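Threonine synthase (Brucella melitensis bv. 1, PDB 4F4F) probably catalyses the pyridoxal-phosphate-dependent conversion of O-phospho-L-homoserine and water to L-threonine and phosphate, the last step of threonine biosynthesis. Local coordinates at residues 48-60 against 237-250. Residues are numbered along the deposited sequence; the frame is centred on the assembly and turned at random.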
loop_
_atom_site.group_PDB
_atom_site.type_symbol
_atom_site.label_atom_id
_atom_site.label_comp_id
_atom_site.label_asym_id
_atom_site.label_seq_id
_atom_site.Cartn_x
_atom_site.Cartn_y
_atom_site.Cartn_z
ATOM N N ILE A 48 -23.383 -1.373 -10.147
ATOM C CA ILE A 48 -22.660 -0.209 -9.620
ATOM C C ILE A 48 -23.662 0.886 -9.231
ATOM O O ILE A 48 -23.550 1.484 -8.150
ATOM C CB ILE A 48 -21.567 0.309 -10.600
ATOM C CG1 ILE A 48 -20.499 -0.779 -10.845
ATOM C CG2 ILE A 48 -20.965 1.614 -10.076
ATOM C CD1 ILE A 48 -19.543 -0.438 -11.994
ATOM N N ARG A 49 -24.653 1.137 -10.089
ATOM C CA ARG A 49 -25.714 2.094 -9.713
ATOM C C ARG A 49 -26.347 1.729 -8.367
ATOM O O ARG A 49 -26.640 2.612 -7.557
ATOM C CB ARG A 49 -26.757 2.248 -10.796
ATOM C CG ARG A 49 -26.248 3.001 -12.026
ATOM C CD ARG A 49 -27.340 3.424 -12.994
ATOM N NE ARG A 49 -26.729 3.718 -14.283
ATOM C CZ ARG A 49 -26.538 2.812 -15.251
ATOM N NH1 ARG A 49 -26.985 1.556 -15.127
ATOM N NH2 ARG A 49 -25.929 3.164 -16.391
ATOM N N ALA A 50 -26.469 0.436 -8.105
ATOM C CA ALA A 50 -27.064 -0.047 -6.853
ATOM C C ALA A 50 -26.236 0.298 -5.614
ATOM O O ALA A 50 -26.753 0.280 -4.518
ATOM C CB ALA A 50 -27.363 -1.556 -6.918
ATOM N N LEU A 51 -24.969 0.646 -5.792
ATOM C CA LEU A 51 -24.090 1.061 -4.679
ATOM C C LEU A 51 -24.290 2.514 -4.251
ATOM O O LEU A 51 -23.765 2.937 -3.203
ATOM C CB LEU A 51 -22.624 0.848 -5.077
ATOM C CG LEU A 51 -22.291 -0.617 -5.351
ATOM C CD1 LEU A 51 -20.844 -0.752 -5.766
ATOM C CD2 LEU A 51 -22.669 -1.523 -4.189
ATOM N N ARG A 52 -25.052 3.283 -5.046
ATOM C CA ARG A 52 -25.218 4.726 -4.771
ATOM C C ARG A 52 -25.887 4.933 -3.425
ATOM O O ARG A 52 -26.856 4.273 -3.092
ATOM C CB ARG A 52 -25.998 5.433 -5.876
ATOM C CG ARG A 52 -25.178 5.629 -7.152
ATOM C CD ARG A 52 -26.075 6.079 -8.291
ATOM N NE ARG A 52 -25.277 6.473 -9.439
ATOM C CZ ARG A 52 -25.753 6.701 -10.648
ATOM N NH1 ARG A 52 -27.050 6.576 -10.917
ATOM N NH2 ARG A 52 -24.931 7.079 -11.592
ATOM N N GLY A 53 -25.343 5.864 -2.666
ATOM C CA GLY A 53 -25.881 6.221 -1.367
ATOM C C GLY A 53 -25.257 5.396 -0.247
ATOM O O GLY A 53 -25.483 5.694 0.909
ATOM N N LYS A 54 -24.511 4.343 -0.561
ATOM C CA LYS A 54 -24.085 3.415 0.485
ATOM C C LYS A 54 -22.848 3.980 1.195
ATOM O O LYS A 54 -21.997 4.644 0.581
ATOM C CB LYS A 54 -23.761 2.044 -0.123
ATOM N N SER A 55 -22.702 3.593 2.449
ATOM C CA SER A 55 -21.545 3.975 3.257
ATOM C C SER A 55 -20.285 3.340 2.687
ATOM O O SER A 55 -20.360 2.375 1.910
ATOM C CB SER A 55 -21.756 3.509 4.696
ATOM O OG SER A 55 -21.568 2.123 4.786
ATOM N N TYR A 56 -19.123 3.872 3.082
ATOM C CA TYR A 56 -17.832 3.275 2.712
ATOM C C TYR A 56 -17.807 1.800 3.084
ATOM O O TYR A 56 -17.407 0.965 2.282
ATOM C CB TYR A 56 -16.634 4.001 3.389
ATOM C CG TYR A 56 -15.301 3.517 2.887
ATOM C CD1 TYR A 56 -14.698 2.394 3.431
ATOM C CD2 TYR A 56 -14.668 4.143 1.827
ATOM C CE1 TYR A 56 -13.491 1.915 2.973
ATOM C CE2 TYR A 56 -13.445 3.692 1.361
ATOM C CZ TYR A 56 -12.854 2.573 1.914
ATOM O OH TYR A 56 -11.652 2.106 1.424
ATOM N N VAL A 57 -18.231 1.487 4.315
ATOM C CA VAL A 57 -18.258 0.109 4.775
ATOM C C VAL A 57 -19.166 -0.751 3.896
ATOM O O VAL A 57 -18.795 -1.820 3.519
ATOM C CB VAL A 57 -18.675 0.039 6.259
ATOM C CG1 VAL A 57 -19.031 -1.385 6.695
ATOM C CG2 VAL A 57 -17.565 0.622 7.111
ATOM N N GLU A 58 -20.343 -0.269 3.554
ATOM C CA GLU A 58 -21.247 -1.042 2.716
ATOM C C GLU A 58 -20.695 -1.287 1.318
ATOM O O GLU A 58 -20.878 -2.360 0.757
ATOM C CB GLU A 58 -22.596 -0.343 2.617
ATOM C CG GLU A 58 -23.406 -0.382 3.902
ATOM C CD GLU A 58 -24.611 0.544 3.824
ATOM O OE1 GLU A 58 -24.523 1.656 3.256
ATOM O OE2 GLU A 58 -25.652 0.184 4.342
ATOM N N VAL A 59 -19.999 -0.299 0.750
ATOM C CA VAL A 59 -19.403 -0.476 -0.551
ATOM C C VAL A 59 -18.266 -1.494 -0.459
ATOM O O VAL A 59 -18.116 -2.344 -1.324
ATOM C CB VAL A 59 -18.902 0.857 -1.143
ATOM C CG1 VAL A 59 -18.094 0.641 -2.424
ATOM C CG2 VAL A 59 -20.089 1.788 -1.427
ATOM N N ALA A 60 -17.481 -1.379 0.594
ATOM C CA ALA A 60 -16.385 -2.318 0.872
ATOM C C ALA A 60 -16.900 -3.771 0.956
ATOM O O ALA A 60 -16.330 -4.674 0.375
ATOM C CB ALA A 60 -15.664 -1.909 2.156
ATOM N N VAL A 237 -11.496 -0.635 -2.953
ATOM C CA VAL A 237 -12.710 -0.035 -2.495
ATOM C C VAL A 237 -12.779 1.463 -2.812
ATOM O O VAL A 237 -13.798 1.953 -3.298
ATOM C CB VAL A 237 -12.938 -0.285 -0.989
ATOM C CG1 VAL A 237 -14.222 0.396 -0.536
ATOM C CG2 VAL A 237 -13.034 -1.811 -0.693
ATOM N N TYR A 238 -11.717 2.204 -2.508
ATOM C CA TYR A 238 -11.828 3.650 -2.606
ATOM C C TYR A 238 -11.885 4.146 -4.060
ATOM O O TYR A 238 -12.347 5.251 -4.325
ATOM C CB TYR A 238 -10.819 4.389 -1.766
ATOM C CG TYR A 238 -9.399 3.987 -1.955
ATOM C CD1 TYR A 238 -8.715 4.321 -3.100
ATOM C CD2 TYR A 238 -8.701 3.380 -0.930
ATOM C CE1 TYR A 238 -7.373 3.962 -3.254
ATOM C CE2 TYR A 238 -7.373 3.043 -1.081
ATOM C CZ TYR A 238 -6.727 3.329 -2.237
ATOM O OH TYR A 238 -5.374 2.986 -2.352
ATOM N N TYR A 239 -11.465 3.302 -4.991
ATOM C CA TYR A 239 -11.712 3.614 -6.409
ATOM C C TYR A 239 -13.207 3.593 -6.710
ATOM O O TYR A 239 -13.731 4.532 -7.297
ATOM C CB TYR A 239 -10.973 2.665 -7.328
ATOM C CG TYR A 239 -9.508 2.863 -7.267
ATOM C CD1 TYR A 239 -8.883 3.785 -8.085
ATOM C CD2 TYR A 239 -8.727 2.119 -6.397
ATOM C CE1 TYR A 239 -7.519 3.964 -8.028
ATOM C CE2 TYR A 239 -7.362 2.323 -6.299
ATOM C CZ TYR A 239 -6.774 3.241 -7.151
ATOM O OH TYR A 239 -5.436 3.410 -7.122
ATOM N N PHE A 240 -13.915 2.581 -6.216
ATOM C CA PHE A 240 -15.363 2.583 -6.287
ATOM C C PHE A 240 -16.037 3.768 -5.581
ATOM O O PHE A 240 -16.917 4.427 -6.152
ATOM C CB PHE A 240 -15.951 1.267 -5.738
ATOM C CG PHE A 240 -15.888 0.112 -6.733
ATOM C CD1 PHE A 240 -14.728 -0.642 -6.884
ATOM C CD2 PHE A 240 -16.989 -0.232 -7.482
ATOM C CE1 PHE A 240 -14.679 -1.712 -7.763
ATOM C CE2 PHE A 240 -16.930 -1.274 -8.387
ATOM C CZ PHE A 240 -15.787 -2.019 -8.524
ATOM N N THR A 241 -15.668 4.027 -4.339
ATOM C CA THR A 241 -16.378 5.070 -3.570
ATOM C C THR A 241 -16.145 6.465 -4.191
ATOM O O THR A 241 -17.083 7.265 -4.323
ATOM C CB THR A 241 -16.053 5.014 -2.075
ATOM O OG1 THR A 241 -14.638 5.255 -1.856
ATOM C CG2 THR A 241 -16.499 3.641 -1.476
ATOM N N ALA A 242 -14.909 6.777 -4.550
ATOM C CA ALA A 242 -14.622 8.036 -5.245
ATOM C C ALA A 242 -15.390 8.145 -6.563
ATOM O O ALA A 242 -16.015 9.168 -6.832
ATOM C CB ALA A 242 -13.123 8.173 -5.495
ATOM N N ALA A 243 -15.375 7.086 -7.373
ATOM C CA ALA A 243 -16.020 7.120 -8.682
ATOM C C ALA A 243 -17.540 7.239 -8.510
ATOM O O ALA A 243 -18.210 7.945 -9.286
ATOM C CB ALA A 243 -15.666 5.888 -9.526
ATOM N N LEU A 244 -18.095 6.611 -7.476
ATOM C CA LEU A 244 -19.529 6.745 -7.205
ATOM C C LEU A 244 -19.897 8.178 -6.828
ATOM O O LEU A 244 -20.945 8.692 -7.234
ATOM C CB LEU A 244 -19.967 5.814 -6.070
ATOM C CG LEU A 244 -20.072 4.339 -6.386
ATOM C CD1 LEU A 244 -20.129 3.512 -5.059
ATOM C CD2 LEU A 244 -21.299 4.112 -7.307
ATOM N N SER A 245 -19.027 8.871 -6.099
ATOM C CA SER A 245 -19.313 10.258 -5.746
ATOM C C SER A 245 -19.420 11.094 -7.028
ATOM O O SER A 245 -20.228 12.001 -7.096
ATOM C CB SER A 245 -18.236 10.858 -4.818
ATOM O OG SER A 245 -18.219 10.232 -3.537
ATOM N N LEU A 246 -18.607 10.766 -8.035
ATOM C CA LEU A 246 -18.567 11.510 -9.279
ATOM C C LEU A 246 -19.477 11.034 -10.397
ATOM O O LEU A 246 -19.474 11.597 -11.507
ATOM C CB LEU A 246 -17.108 11.638 -9.772
ATOM C CG LEU A 246 -16.171 12.143 -8.674
ATOM C CD1 LEU A 246 -14.728 12.039 -9.171
ATOM C CD2 LEU A 246 -16.556 13.548 -8.248
ATOM N N GLY A 247 -20.305 10.043 -10.106
ATOM C CA GLY A 247 -21.358 9.664 -11.000
ATOM C C GLY A 247 -21.220 8.319 -11.663
ATOM O O GLY A 247 -22.035 7.973 -12.549
ATOM N N ALA A 248 -20.253 7.520 -11.212
ATOM C CA ALA A 248 -20.155 6.143 -11.701
ATOM C C ALA A 248 -21.495 5.427 -11.614
ATOM O O ALA A 248 -22.233 5.590 -10.626
ATOM C CB ALA A 248 -19.066 5.365 -10.942
ATOM N N PRO A 249 -21.830 4.603 -12.624
ATOM C CA PRO A 249 -21.050 4.206 -13.773
ATOM C C PRO A 249 -21.371 5.007 -15.016
ATOM O O PRO A 249 -20.934 4.641 -16.079
ATOM C CB PRO A 249 -21.522 2.767 -14.017
ATOM C CG PRO A 249 -22.952 2.809 -13.683
ATOM C CD PRO A 249 -23.097 3.867 -12.575
ATOM N N ASP A 250 -22.147 6.072 -14.887
ATOM C CA ASP A 250 -22.624 6.807 -16.054
ATOM C C ASP A 250 -21.593 7.730 -16.673
ATOM O O ASP A 250 -21.793 8.228 -17.779
ATOM C CB ASP A 250 -23.882 7.577 -15.692
ATOM C CG ASP A 250 -25.031 6.639 -15.435
ATOM O OD1 ASP A 250 -25.420 5.941 -16.370
ATOM O OD2 ASP A 250 -25.474 6.526 -14.312
HETATM O O HOH W 1 -22.775 7.496 -8.995
#
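Arg49 and Arg52 converge on Asp250 in a salt-bridge network just beyond a Schellman motif that follows helix 236-245 and in which Gly247 takes positive phi; the contact joins the threonine synthase N-terminal family region to the pyridoxal-phosphate-dependent enzyme region. It is a worked example of two arginines sharing one carboxylate. Arg49 grips side-on with two nitrogens: NH2 meets Asp250 OD1 at 2.8 Å and NE meets Asp250 OD2 at 3.1 Å, both on the syn side, with the guanidinium and carboxylate planes 31° apart. Arg52 NH2 takes the anti lone pair of Asp250 OD2 at 2.8 Å, so this oxygen accepts from both arginines. The remaining Arg49 nitrogen, NH1, pairs with Glu46, while Pro249 CG lies over one face of the Arg49 guanidinium, toward its rim.

Arg52 also serves the helix terminus. Its chain runs extended from CG to NE, and NH2 reaches Gly247 O at 3.2 Å from above the carbonyl plane; that oxygen also accepts from Asp250 N. A water accepts from Arg52 NE and donates to Leu244 O and Ala248 O, so a carbonyl of the last helical turn is bridged to the arginine.

Away from this polar end the contact turns apolar. Leu244 splits its methyls, CD1 against Leu51 CB and CD2 against Ile48 CG2, and Val59 sits as a knob among Val237, Phe240, Thr241 and Leu244. The axes of 56-60 and 237-245 run 123° apart in their N-to-C directions. A capping box, Ser55 with Glu58, satisfies the amides of both residues at the start of helix 56-64. A chi1 of -173° swings the Tyr56 ring away from its own backbone N and onto Val237, whose CG1 makes a CH-pi contact over one face, 4.0 Å from the ring centroid.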